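Local atomic coordinates of HcgC (Methanococcus maripaludis S2, PDB entry 5O4J), a protein that catalyses, as a methyltransferase using S-adenosylmethionine, the C-methylation of a pyridinol precursor, probably in making the cofactor of [Fe]-hydrogenase. Residues Asp111-Ile115 and Gly116-Pro120; Ser119-Leu122 and Ile123-Asn127; Asn139-Lys142 and Gly143-Lys146; Ser172-Gly176 and Thr177-Val181; Phe213-Asn217 and Val218-Leu222. All coordinates share one frame; numbering follows the deposited sequence.

Interaction 1 (Asp111-Ile115 and Gly116-Pro120); sequences DLTGI and GGVSP. With SAH (S-adenosyl-L-homocysteine), chain E; PJL ((3~{E})-3-[(~{E})-3-oxidanylprop-2-enoyl]iminopropanoic acid), chain H.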
# COMPACT_ATOMS: atom_id res chain seq x y z
N ASP A 111 -15.63 26.28 17.05
CA ASP A 111 -14.35 26.62 16.44
C ASP A 111 -13.98 25.52 15.45
O ASP A 111 -13.65 24.41 15.86
CB ASP A 111 -13.24 26.79 17.46
CG ASP A 111 -11.87 26.81 16.81
OD1 ASP A 111 -11.75 27.38 15.70
OD2 ASP A 111 -10.92 26.23 17.38
N LEU A 112 -14.00 25.85 14.17
CA LEU A 112 -13.64 24.93 13.10
C LEU A 112 -12.30 25.28 12.46
O LEU A 112 -11.97 24.74 11.40
CB LEU A 112 -14.73 24.93 12.02
CG LEU A 112 -16.14 24.61 12.52
CD1 LEU A 112 -17.16 24.79 11.41
CD2 LEU A 112 -16.19 23.19 13.05
N THR A 113 -11.51 26.17 13.08
CA THR A 113 -10.34 26.70 12.39
C THR A 113 -9.17 25.74 12.40
O THR A 113 -8.32 25.80 11.51
CB THR A 113 -9.92 28.05 12.99
OG1 THR A 113 -9.56 27.90 14.37
CG2 THR A 113 -11.03 29.07 12.86
N GLY A 114 -9.09 24.86 13.39
CA GLY A 114 -8.03 23.86 13.39
C GLY A 114 -6.65 24.47 13.48
O GLY A 114 -6.42 25.45 14.20
N ILE A 115 -5.71 23.89 12.73
CA ILE A 115 -4.29 24.23 12.91
C ILE A 115 -4.04 25.70 12.64
O ILE A 115 -4.46 26.25 11.61
CB ILE A 115 -3.43 23.34 11.99
CG1 ILE A 115 -3.55 21.88 12.41
CG2 ILE A 115 -1.99 23.78 12.02
CD1 ILE A 115 -3.12 20.92 11.33
N GLY A 116 -3.33 26.35 13.56
CA GLY A 116 -2.99 27.75 13.44
C GLY A 116 -4.16 28.69 13.47
O GLY A 116 -4.02 29.85 13.08
N GLY A 117 -5.31 28.25 13.99
CA GLY A 117 -6.53 29.03 13.96
C GLY A 117 -6.75 29.93 15.16
O GLY A 117 -5.82 30.60 15.63
N VAL A 118 -7.99 29.99 15.65
CA VAL A 118 -8.34 30.94 16.70
C VAL A 118 -7.53 30.66 17.96
O VAL A 118 -7.17 29.52 18.27
CB VAL A 118 -9.84 30.90 17.04
CG1 VAL A 118 -10.67 31.25 15.83
CG2 VAL A 118 -10.23 29.55 17.61
N SER A 119 -7.28 31.70 18.69
CA SER A 119 -6.50 31.62 19.92
C SER A 119 -7.40 31.26 21.09
O SER A 119 -8.56 31.67 21.14
CB SER A 119 -5.82 32.96 20.20
OG SER A 119 -6.78 33.94 20.52
N PRO A 120 -6.89 30.50 22.07
CA PRO A 120 -7.66 30.32 23.31
C PRO A 120 -8.06 31.64 23.95
O PRO A 120 -9.10 31.73 24.60
CB PRO A 120 -6.70 29.51 24.19
CG PRO A 120 -5.81 28.80 23.21
CD PRO A 120 -5.61 29.78 22.10
N SAH E . -11.25 22.07 9.77
CA SAH E . -11.79 22.72 8.54
CB SAH E . -10.68 23.49 7.82
CG SAH E . -10.38 24.82 8.51
SD SAH E . -9.19 25.78 7.61
C SAH E . -12.37 21.71 7.58
O SAH E . -12.84 22.12 6.49
OXT SAH E . -12.33 20.52 7.91
C5' SAH E . -9.13 27.26 8.58
C4' SAH E . -10.30 28.20 8.32
O4' SAH E . -10.43 29.08 9.44
C3' SAH E . -10.03 29.09 7.12
O3' SAH E . -11.26 29.49 6.49
C2' SAH E . -9.32 30.26 7.76
O2' SAH E . -9.34 31.46 6.99
C1' SAH E . -10.09 30.42 9.05
N9 SAH E . -9.31 31.00 10.15
C8 SAH E . -8.01 30.75 10.45
N7 SAH E . -7.66 31.44 11.56
C5 SAH E . -8.75 32.12 11.97
C6 SAH E . -9.07 33.04 13.08
N6 SAH E . -8.12 33.37 13.99
N1 SAH E . -10.32 33.53 13.15
C2 SAH E . -11.27 33.20 12.27
N3 SAH E . -11.06 32.37 11.23
C4 SAH E . -9.83 31.82 11.05
O14 PJL H . -7.83 21.68 5.31
C12 PJL H . -7.18 20.61 5.56
O13 PJL H . -7.62 19.46 5.33
C10 PJL H . -5.80 20.62 6.16
C4 PJL H . -5.59 21.72 7.17
N5 PJL H . -5.27 22.89 6.81
C6 PJL H . -5.06 23.89 7.68
O8 PJL H . -4.29 24.80 7.41
C7 PJL H . -5.74 23.94 9.00
C2 PJL H . -6.56 22.97 9.39
O1 PJL H . -7.17 22.96 10.56
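A type II beta turn from Gly114 to Gly117 doubles back the loop after strand 108-111 and brings Val118 against Asp111 and Thr113. Gly117 N closes it on Gly114 O at 3.0 Å, and Gly116 supplies the positive phi that glycine adopts easily. Further on, Val118 N gives a straight bond to Thr113 OG1 (2.9 Å, 162°). A chi1 of 61° sets that hydroxyl between its own backbone N and carbonyl carbon, from where it also donates to the syn lone pair of Asp111 OD1 at 2.6 Å. Thr113 N meets the same oxygen from above the carboxylate plane, an Asx turn. Val118 CG2 rests on this carboxylate, 3.3 Å from Asp111 CG. In a Rossmann-like sheet the loops following the parallel strands commonly line the nucleotide cleft; here Val118 CG1 lies 3.5 Å from N1 of the S-adenosylhomocysteine adenine. With an alanine in place of Asp111, Thr113 N and OG1 would probably lose their shared acceptor and Arg153 its salt-bridge partner, letting the threonine hydroxyl turn away from Val118 N. Ile115 N donates to PJL O1 at 2.8 Å, and a side chain on Gly114 would collide with that oxygen.

Interaction 2 (Ser119-Leu122 and Ile123-Asn127); sequences SPDL and ISKFN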
# COMPACT_ATOMS: atom_id res chain seq x y z
N SER A 119 -7.28 31.70 18.69
CA SER A 119 -6.50 31.62 19.92
C SER A 119 -7.40 31.26 21.09
O SER A 119 -8.56 31.67 21.14
CB SER A 119 -5.82 32.96 20.20
OG SER A 119 -6.78 33.94 20.52
N PRO A 120 -6.89 30.50 22.07
CA PRO A 120 -7.66 30.32 23.31
C PRO A 120 -8.06 31.64 23.95
O PRO A 120 -9.10 31.73 24.60
CB PRO A 120 -6.70 29.51 24.19
CG PRO A 120 -5.81 28.80 23.21
CD PRO A 120 -5.61 29.78 22.10
N ASP A 121 -7.23 32.67 23.77
CA ASP A 121 -7.54 33.99 24.31
C ASP A 121 -8.86 34.52 23.76
O ASP A 121 -9.69 35.06 24.50
CB ASP A 121 -6.39 34.95 24.00
CG ASP A 121 -6.50 36.27 24.74
OD1 ASP A 121 -7.62 36.80 24.88
OD2 ASP A 121 -5.45 36.78 25.18
N LEU A 122 -9.07 34.41 22.43
CA LEU A 122 -10.31 34.89 21.84
C LEU A 122 -11.51 34.05 22.29
O LEU A 122 -12.58 34.59 22.60
CB LEU A 122 -10.21 34.90 20.32
CG LEU A 122 -11.48 35.29 19.56
CD1 LEU A 122 -11.94 36.69 19.94
CD2 LEU A 122 -11.24 35.20 18.05
N ILE A 123 -11.34 32.73 22.33
CA ILE A 123 -12.42 31.86 22.80
C ILE A 123 -12.81 32.21 24.23
O ILE A 123 -13.99 32.22 24.59
CB ILE A 123 -12.01 30.39 22.65
CG1 ILE A 123 -11.81 30.06 21.17
CG2 ILE A 123 -13.05 29.47 23.33
CD1 ILE A 123 -11.35 28.66 20.90
N SER A 124 -11.82 32.52 25.07
CA SER A 124 -12.08 32.84 26.47
C SER A 124 -12.95 34.08 26.63
O SER A 124 -13.44 34.33 27.73
CB SER A 124 -10.76 33.04 27.22
OG SER A 124 -10.21 34.31 26.93
N LYS A 125 -13.14 34.87 25.57
CA LYS A 125 -13.97 36.06 25.66
C LYS A 125 -15.46 35.75 25.61
O LYS A 125 -16.27 36.66 25.81
CB LYS A 125 -13.59 37.04 24.55
CG LYS A 125 -12.11 37.38 24.52
CD LYS A 125 -11.87 38.87 24.52
CE LYS A 125 -10.38 39.20 24.66
NZ LYS A 125 -9.86 38.92 26.03
N PHE A 126 -15.83 34.49 25.37
CA PHE A 126 -17.22 34.08 25.30
C PHE A 126 -17.59 33.27 26.54
O PHE A 126 -16.74 32.76 27.26
CB PHE A 126 -17.46 33.26 24.03
CG PHE A 126 -17.04 33.97 22.78
CD1 PHE A 126 -17.79 35.02 22.28
CD2 PHE A 126 -15.88 33.61 22.12
CE1 PHE A 126 -17.40 35.69 21.14
CE2 PHE A 126 -15.47 34.28 20.98
CZ PHE A 126 -16.24 35.32 20.49
N ASN A 127 -18.90 33.17 26.76
CA ASN A 127 -19.45 32.40 27.88
C ASN A 127 -20.70 31.69 27.37
O ASN A 127 -21.83 32.00 27.77
CB ASN A 127 -19.77 33.31 29.07
CG ASN A 127 -20.28 32.54 30.28
OD1 ASN A 127 -19.92 31.38 30.49
ND2 ASN A 127 -21.14 33.18 31.06
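Leu122 and Phe126 form the packed side of this short helix and the turn after it, whereas Asp121, Ser124 and Lys125 lie toward solvent. On the packed side Phe126 CE2 comes within 3.3 Å of Leu122 O, and the same CE2 lies 4.4 Å from Leu122 CG, a loose apolar contact. Leu122 O also accepts from Lys125 N at 3.0 Å, the donor standing 61° out of the carbonyl plane, as the chain leaves the helix and enters the type I turn from Ile123 to Phe126. At the other end Ser119 is the N-cap: in one of its two conformers OG accepts from Leu122 N at 3.0 Å. Pro120 suits the first helical position, where no backbone N-H is needed, and its carbonyl still receives Ser124 N.

The outer side is held differently. Ser124 OG, which a chi1 of 78° sets between its own backbone N and carbonyl carbon, facing back along the chain, donates to Asp121 O at 2.6 Å, a short bond that satisfies the hydroxyl within the turn. Lys125 bends back at chi2 and chi4 and crosses Asp121 obliquely, yet NZ ends 3.3 Å from Asp121 OD1: a weak salt bridge at the surface. Inward, Leu122 packs on Leu91 and Gln95 of helix 91-99, Phe126 on Leu98 of that helix and on Pro106, and Ile123 on Val118, Arg153 and Val156, just before the chain enters strand 130-134.

Interaction 3 (Asn139-Lys142 and Gly143-Lys146); sequences NHDK and GISK. With SO4 (sulfate ion), chain F.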
# COMPACT_ATOMS: atom_id res chain seq x y z
N ASN A 139 -4.91 10.67 12.27
CA ASN A 139 -4.11 9.61 12.85
C ASN A 139 -2.71 10.16 13.17
O ASN A 139 -2.46 11.36 13.03
CB ASN A 139 -4.10 8.41 11.91
CG ASN A 139 -5.52 7.98 11.52
OD1 ASN A 139 -5.85 7.86 10.34
ND2 ASN A 139 -6.38 7.76 12.53
N HIS A 140 -1.81 9.32 13.67
CA HIS A 140 -0.68 9.87 14.42
C HIS A 140 0.41 10.45 13.53
O HIS A 140 0.93 9.79 12.63
CB HIS A 140 -0.05 8.85 15.36
CG HIS A 140 0.88 9.48 16.34
ND1 HIS A 140 0.48 10.48 17.19
CD2 HIS A 140 2.21 9.31 16.56
CE1 HIS A 140 1.50 10.88 17.92
NE2 HIS A 140 2.57 10.18 17.56
N ASP A 141 0.81 11.67 13.87
CA ASP A 141 1.92 12.37 13.23
C ASP A 141 2.49 13.31 14.28
O ASP A 141 1.76 14.15 14.81
CB ASP A 141 1.44 13.12 12.00
CG ASP A 141 2.55 13.92 11.33
OD1 ASP A 141 2.81 15.07 11.76
OD2 ASP A 141 3.15 13.40 10.37
N LYS A 142 3.79 13.18 14.57
CA LYS A 142 4.39 13.98 15.64
C LYS A 142 4.34 15.47 15.32
O LYS A 142 4.01 16.29 16.19
CB LYS A 142 5.83 13.54 15.87
CG LYS A 142 5.95 12.13 16.44
CD LYS A 142 7.41 11.72 16.61
CE LYS A 142 7.55 10.40 17.34
NZ LYS A 142 8.31 9.39 16.55
N GLY A 143 4.66 15.85 14.08
CA GLY A 143 4.71 17.26 13.73
C GLY A 143 3.36 17.94 13.88
O GLY A 143 3.27 19.07 14.37
N ILE A 144 2.29 17.26 13.46
CA ILE A 144 0.95 17.83 13.61
C ILE A 144 0.54 17.85 15.07
O ILE A 144 -0.08 18.82 15.54
CB ILE A 144 -0.04 17.04 12.73
CG1 ILE A 144 0.28 17.32 11.26
CG2 ILE A 144 -1.48 17.39 13.07
CD1 ILE A 144 -0.40 16.38 10.29
N SER A 145 0.85 16.78 15.82
CA SER A 145 0.53 16.76 17.24
C SER A 145 1.19 17.93 17.97
O SER A 145 0.59 18.52 18.88
CB SER A 145 0.98 15.44 17.87
OG SER A 145 0.08 14.40 17.53
N LYS A 146 2.42 18.27 17.58
CA LYS A 146 3.17 19.31 18.30
C LYS A 146 2.57 20.69 18.09
O LYS A 146 2.66 21.55 18.99
CB LYS A 146 4.63 19.29 17.83
CG LYS A 146 5.56 20.22 18.59
CD LYS A 146 6.94 20.26 17.95
CE LYS A 146 7.48 21.69 17.84
NZ LYS A 146 7.44 22.42 19.14
S SO4 F . -5.93 8.23 16.50
O1 SO4 F . -7.08 9.16 16.37
O2 SO4 F . -4.75 8.97 17.00
O3 SO4 F . -5.63 7.66 15.17
O4 SO4 F . -6.28 7.15 17.44
O HOH W 1 -1.10 13.78 15.30
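The imidazole of His140 approaches the hydroxyl of Ser145 obliquely, CE1 standing 3.8 Å from Ser145 OG. The ring also meets Tyr166 of the third subunit, the two planes about 30° apart, and its NE2 is bonded to Asp254 of that subunit. The carboxylate of Asp141 is the second flat group. Ile144 N meets Asp141 OD1 nearly end-on along the C-O bond (2.8 Å, 159°), while Ile144 CG1 lies 3.4 Å from that oxygen. Having CG opposite the backbone N (chi1 177°) swings the carboxylate back over the first turn, where it can reach that amide. Its other oxygen, OD2, pairs with Lys173 and takes a bond from Ser197 N of the second subunit. The amide of Asn139 points the other way: ND2 donates to sulfate O3 at 2.7 Å, and Asn139 of the third subunit binds the same ion.

Asp141 O accepts from Ser145 N at 3.0 Å, and a water joins Asp141 N to Ser145 OG, 2.6 Å from the hydroxyl. Replacing Asp141 by a leucine would probably strip Ile144 N of its cap and Lys173 of a counter-charge at a buried subunit boundary. Gly143 gives its N-H to Asp196 of the second subunit. The whole is a classic side-chain N-cap, opening helix 142-147 where three subunits meet.

Interaction 4 (Ser172-Gly176 and Thr177-Val181); sequences SKTSG and TMTLV. With PJL ((3~{E})-3-[(~{E})-3-oxidanylprop-2-enoyl]iminopropanoic acid), chain H; SAH (S-adenosyl-L-homocysteine), chain E.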
# COMPACT_ATOMS: atom_id res chain seq x y z
N SER A 172 -5.25 8.87 7.65
CA SER A 172 -5.29 10.25 7.21
C SER A 172 -4.60 11.12 8.26
O SER A 172 -4.74 10.87 9.46
CB SER A 172 -6.73 10.74 6.99
OG SER A 172 -7.24 10.27 5.75
N LYS A 173 -3.87 12.13 7.79
CA LYS A 173 -3.06 12.94 8.69
C LYS A 173 -3.88 13.95 9.47
O LYS A 173 -3.47 14.37 10.56
CB LYS A 173 -1.96 13.66 7.90
CG LYS A 173 -0.85 12.76 7.42
CD LYS A 173 0.05 12.36 8.57
CE LYS A 173 1.35 11.77 8.08
NZ LYS A 173 2.26 12.88 7.69
N THR A 174 -5.01 14.39 8.93
CA THR A 174 -5.86 15.35 9.61
C THR A 174 -7.31 14.94 9.38
O THR A 174 -7.62 14.07 8.57
CB THR A 174 -5.67 16.82 9.15
OG1 THR A 174 -6.47 17.09 7.99
CG2 THR A 174 -4.21 17.15 8.86
N SER A 175 -8.18 15.63 10.11
CA SER A 175 -9.62 15.53 9.98
C SER A 175 -10.19 16.58 9.04
O SER A 175 -11.42 16.71 8.95
CB SER A 175 -10.25 15.72 11.35
OG SER A 175 -9.84 16.98 11.85
N GLY A 176 -9.33 17.39 8.43
CA GLY A 176 -9.81 18.45 7.56
C GLY A 176 -10.58 17.88 6.38
O GLY A 176 -10.23 16.83 5.84
N THR A 177 -11.63 18.59 5.98
CA THR A 177 -12.44 18.14 4.84
C THR A 177 -11.57 17.91 3.61
O THR A 177 -11.68 16.87 2.95
CB THR A 177 -13.55 19.15 4.57
OG1 THR A 177 -14.32 19.32 5.77
CG2 THR A 177 -14.47 18.69 3.46
N MET A 178 -10.69 18.87 3.29
CA MET A 178 -9.82 18.73 2.12
C MET A 178 -8.93 17.50 2.23
O MET A 178 -8.81 16.73 1.27
CB MET A 178 -8.96 19.99 1.97
CG MET A 178 -8.00 19.96 0.77
SD MET A 178 -8.77 19.69 -0.83
CE MET A 178 -9.98 21.02 -0.86
N THR A 179 -8.26 17.32 3.37
CA THR A 179 -7.40 16.14 3.57
C THR A 179 -8.17 14.85 3.32
O THR A 179 -7.69 13.94 2.63
CB THR A 179 -6.82 16.12 4.99
OG1 THR A 179 -5.98 17.26 5.21
CG2 THR A 179 -6.01 14.85 5.25
N LEU A 180 -9.36 14.75 3.91
CA LEU A 180 -10.15 13.54 3.78
C LEU A 180 -10.56 13.30 2.33
O LEU A 180 -10.52 12.16 1.85
CB LEU A 180 -11.37 13.62 4.68
CG LEU A 180 -11.06 13.63 6.18
CD1 LEU A 180 -12.29 14.03 6.97
CD2 LEU A 180 -10.53 12.27 6.61
N VAL A 181 -10.96 14.36 1.62
CA VAL A 181 -11.34 14.23 0.22
C VAL A 181 -10.16 13.73 -0.61
O VAL A 181 -10.29 12.80 -1.42
CB VAL A 181 -11.88 15.57 -0.31
CG1 VAL A 181 -12.02 15.57 -1.83
CG2 VAL A 181 -13.21 15.91 0.36
O14 PJL H . -7.83 21.68 5.31
C12 PJL H . -7.18 20.61 5.56
O13 PJL H . -7.62 19.46 5.33
C10 PJL H . -5.80 20.62 6.16
C4 PJL H . -5.59 21.72 7.17
N5 PJL H . -5.27 22.89 6.81
C6 PJL H . -5.06 23.89 7.68
O8 PJL H . -4.29 24.80 7.41
C7 PJL H . -5.74 23.94 9.00
C2 PJL H . -6.56 22.97 9.39
O1 PJL H . -7.17 22.96 10.56
N SAH E . -11.25 22.07 9.77
CA SAH E . -11.79 22.72 8.54
CB SAH E . -10.68 23.49 7.82
CG SAH E . -10.38 24.82 8.51
SD SAH E . -9.19 25.78 7.61
C SAH E . -12.37 21.71 7.58
O SAH E . -12.84 22.12 6.49
OXT SAH E . -12.33 20.52 7.91
C5' SAH E . -9.13 27.26 8.58
C4' SAH E . -10.30 28.20 8.32
O4' SAH E . -10.43 29.08 9.44
C3' SAH E . -10.03 29.09 7.12
O3' SAH E . -11.26 29.49 6.49
C2' SAH E . -9.32 30.26 7.76
O2' SAH E . -9.34 31.46 6.99
C1' SAH E . -10.09 30.42 9.05
N9 SAH E . -9.31 31.00 10.15
C8 SAH E . -8.01 30.75 10.45
N7 SAH E . -7.66 31.44 11.56
C5 SAH E . -8.75 32.12 11.97
C6 SAH E . -9.07 33.04 13.08
N6 SAH E . -8.12 33.37 13.99
N1 SAH E . -10.32 33.53 13.15
C2 SAH E . -11.27 33.20 12.27
N3 SAH E . -11.06 32.37 11.23
C4 SAH E . -9.83 31.82 11.05
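Gly176, Thr179 and Leu180 carry the junction at which the loop after strand 159-167 becomes helix 177-193. Gly176 O receives Leu180 N almost head-on (3.0 Å, 168°), the first regular bond of the helix. Glycine suits this place because of what lies against it: a side chain here would run into PJL O13, which already sits 3.3 Å from Gly176 CA.

Thr179 faces back toward the loop. Its OG1, opposite the carbonyl carbon at a chi1 of -63°, accepts from Thr174 OG1 at 2.8 Å and donates to PJL O13 at 2.7 Å, the two threonine side chains crossing at about a right angle. Thr174 OG1 in turn accepts from Gly176 N, forming an ST turn, so a directed relay runs from that amide through both hydroxyls to the ligand carboxylate. Threonine fits both places because one branch can bond while CG2 packs.

Gly176 is the N-cap, and the helix start presents its amides to anions: Thr179 N donates to PJL O13 at 3.0 Å, and Thr177 N to the S-adenosylhomocysteine OXT at 2.8 Å. The positive end of the helix dipole probably helps hold both carboxylates. Thr177 OG1 is bonded to Ser53 and Lys29.

Leu180 fills the other flank. Its CD1 touches Ser175 O at 3.4 Å, and CD2 reaches toward Ser172 OG, which is itself bonded to Asp183; the leucine also packs on Thr165 and Arg167 of strand 159-167. Tyr200 of the second subunit packs on Met178 and Thr179.

Interaction 5 (Phe213-Asn217 and Val218-Leu222); sequences FHEKN and VKKFL. With SAH (S-adenosyl-L-homocysteine), chain E.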
# COMPACT_ATOMS: atom_id res chain seq x y z
N PHE A 213 -7.26 30.55 -1.01
CA PHE A 213 -6.51 31.37 -0.06
C PHE A 213 -5.37 32.17 -0.67
O PHE A 213 -4.94 33.14 -0.06
CB PHE A 213 -5.96 30.50 1.07
CG PHE A 213 -7.03 29.97 1.93
CD1 PHE A 213 -7.55 30.76 2.94
CD2 PHE A 213 -7.60 28.73 1.68
CE1 PHE A 213 -8.59 30.30 3.71
CE2 PHE A 213 -8.64 28.26 2.46
CZ PHE A 213 -9.14 29.05 3.47
N HIS A 214 -4.87 31.78 -1.84
CA HIS A 214 -3.82 32.52 -2.52
C HIS A 214 -4.36 33.33 -3.69
O HIS A 214 -4.16 34.54 -3.75
CB HIS A 214 -2.73 31.55 -2.97
CG HIS A 214 -2.09 30.82 -1.84
ND1 HIS A 214 -1.36 29.66 -2.01
CD2 HIS A 214 -2.07 31.08 -0.51
CE1 HIS A 214 -0.92 29.24 -0.84
NE2 HIS A 214 -1.34 30.08 0.09
N GLU A 215 -5.13 32.69 -4.58
CA GLU A 215 -5.80 33.42 -5.66
C GLU A 215 -7.03 34.17 -5.17
O GLU A 215 -7.42 35.16 -5.79
CB GLU A 215 -6.20 32.43 -6.76
CG GLU A 215 -5.02 31.70 -7.39
CD GLU A 215 -5.47 30.54 -8.27
OE1 GLU A 215 -4.65 29.64 -8.53
OE2 GLU A 215 -6.64 30.54 -8.69
N LYS A 216 -7.60 33.75 -4.04
CA LYS A 216 -8.75 34.39 -3.41
C LYS A 216 -9.95 34.48 -4.35
O LYS A 216 -10.64 35.50 -4.44
CB LYS A 216 -8.36 35.76 -2.86
CG LYS A 216 -7.28 35.65 -1.79
CD LYS A 216 -7.09 36.96 -1.05
CE LYS A 216 -6.36 36.74 0.26
NZ LYS A 216 -4.99 36.23 0.05
N ASN A 217 -10.25 33.35 -5.00
CA ASN A 217 -11.34 33.26 -5.96
C ASN A 217 -12.21 32.06 -5.58
O ASN A 217 -11.98 30.94 -6.04
CB ASN A 217 -10.81 33.15 -7.38
CG ASN A 217 -11.91 33.31 -8.41
OD1 ASN A 217 -13.09 33.10 -8.11
ND2 ASN A 217 -11.54 33.69 -9.62
N VAL A 218 -13.20 32.30 -4.72
CA VAL A 218 -14.07 31.21 -4.27
C VAL A 218 -14.86 30.64 -5.44
O VAL A 218 -15.06 29.42 -5.54
CB VAL A 218 -15.00 31.71 -3.15
CG1 VAL A 218 -16.07 30.65 -2.81
CG2 VAL A 218 -14.19 32.08 -1.93
N LYS A 219 -15.34 31.50 -6.34
CA LYS A 219 -16.14 31.02 -7.46
C LYS A 219 -15.36 30.02 -8.30
O LYS A 219 -15.88 28.97 -8.69
CB LYS A 219 -16.60 32.21 -8.29
CG LYS A 219 -17.47 31.87 -9.48
CD LYS A 219 -17.86 33.15 -10.20
CE LYS A 219 -18.62 32.88 -11.48
NZ LYS A 219 -18.99 34.17 -12.13
N LYS A 220 -14.09 30.33 -8.59
CA LYS A 220 -13.22 29.41 -9.30
C LYS A 220 -13.05 28.10 -8.53
O LYS A 220 -13.09 27.01 -9.12
CB LYS A 220 -11.86 30.08 -9.54
CG LYS A 220 -10.87 29.31 -10.40
CD LYS A 220 -9.60 30.15 -10.61
CE LYS A 220 -8.49 29.39 -11.31
NZ LYS A 220 -7.69 28.55 -10.41
N PHE A 221 -12.86 28.20 -7.21
CA PHE A 221 -12.74 27.02 -6.37
C PHE A 221 -13.96 26.12 -6.51
O PHE A 221 -13.83 24.90 -6.67
CB PHE A 221 -12.55 27.45 -4.92
CG PHE A 221 -12.73 26.34 -3.91
CD1 PHE A 221 -11.77 25.35 -3.76
CD2 PHE A 221 -13.84 26.32 -3.09
CE1 PHE A 221 -11.93 24.35 -2.82
CE2 PHE A 221 -14.01 25.31 -2.13
CZ PHE A 221 -13.05 24.32 -2.00
N LEU A 222 -15.15 26.70 -6.41
CA LEU A 222 -16.36 25.89 -6.52
C LEU A 222 -16.47 25.26 -7.90
O LEU A 222 -16.93 24.13 -8.03
CB LEU A 222 -17.59 26.75 -6.21
CG LEU A 222 -17.57 27.33 -4.79
CD1 LEU A 222 -18.74 28.29 -4.60
CD2 LEU A 222 -17.60 26.23 -3.74
N SAH E . -11.25 22.07 9.77
CA SAH E . -11.79 22.72 8.54
CB SAH E . -10.68 23.49 7.82
CG SAH E . -10.38 24.82 8.51
SD SAH E . -9.19 25.78 7.61
C SAH E . -12.37 21.71 7.58
O SAH E . -12.84 22.12 6.49
OXT SAH E . -12.33 20.52 7.91
C5' SAH E . -9.13 27.26 8.58
C4' SAH E . -10.30 28.20 8.32
O4' SAH E . -10.43 29.08 9.44
C3' SAH E . -10.03 29.09 7.12
O3' SAH E . -11.26 29.49 6.49
C2' SAH E . -9.32 30.26 7.76
O2' SAH E . -9.34 31.46 6.99
C1' SAH E . -10.09 30.42 9.05
N9 SAH E . -9.31 31.00 10.15
C8 SAH E . -8.01 30.75 10.45
N7 SAH E . -7.66 31.44 11.56
C5 SAH E . -8.75 32.12 11.97
C6 SAH E . -9.07 33.04 13.08
N6 SAH E . -8.12 33.37 13.99
N1 SAH E . -10.32 33.53 13.15
C2 SAH E . -11.27 33.20 12.27
N3 SAH E . -11.06 32.37 11.23
C4 SAH E . -9.83 31.82 11.05
O HOH W 2 -13.53 35.00 -3.89
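Asn217 O accepts from Phe221 N at 3.1 Å as a new helix begins, the chain having just left helix 208-213 and swung through Lys216, whose phi of 57° is positive. Asn217 is the N-cap. With CG opposite the backbone N (chi1 -169°), its amide turns over the first helical turn, and OD1 takes Lys220 N at 3.0 Å along a straight N-H, although the donor stands 64° above the amide plane rather than on a lone pair. Asparagine is well suited here, since a short side chain ending in a carbonyl can replace the missing helical acceptor. Lys220 CB lies 3.4 Å from Asn217 CG, with the two side chains crossing at about a right angle.

Lys220 then extends to Glu215, bending only at chi4 to bring NZ 2.8 Å from Glu215 OE2, on the syn lone pair of that oxygen. This salt bridge fastens the exposed loop to the helix; NZ is shared with Glu224, one turn further on. A water bonded to both Lys216 O and Val218 N gives that first-turn amide an acceptor, 2.8 Å away.

Phe213, at the end of the preceding helix, points to the cofactor product: the ring edge meets the ribose, CZ 3.7 Å from O3' of S-adenosylhomocysteine and in the ring plane. Tyr51 packs edge-to-face with this ring, and Ile5 of the second subunit also touches it. Helix 218-225 leans on helix 208-213 through Phe221, which packs against Phe208, Thr211 and Val212 and also reaches Leu52.

Overall arrangement
Along the chain the five contacts follow in series, none nested or crossing. Interaction 1 turns the loop after strand 108-111 and runs directly into interaction 2, with which it shares Ser119 and Pro120; Val118 CG2 packs on Ile123 CD1 where they meet, before strand 130-134. Interaction 3 opens helix 142-147 after that strand and touches interaction 1 through Ile115 and Ile144. Interaction 4, following strand 159-167, is tied to interaction 3 by the Asp141-Lys173 salt bridge. Interaction 5 joins helices 208-213 and 218-225. Interactions 1, 4 and 5 reach S-adenosylhomocysteine from separate loops, while 1 and 4 also hold PJL.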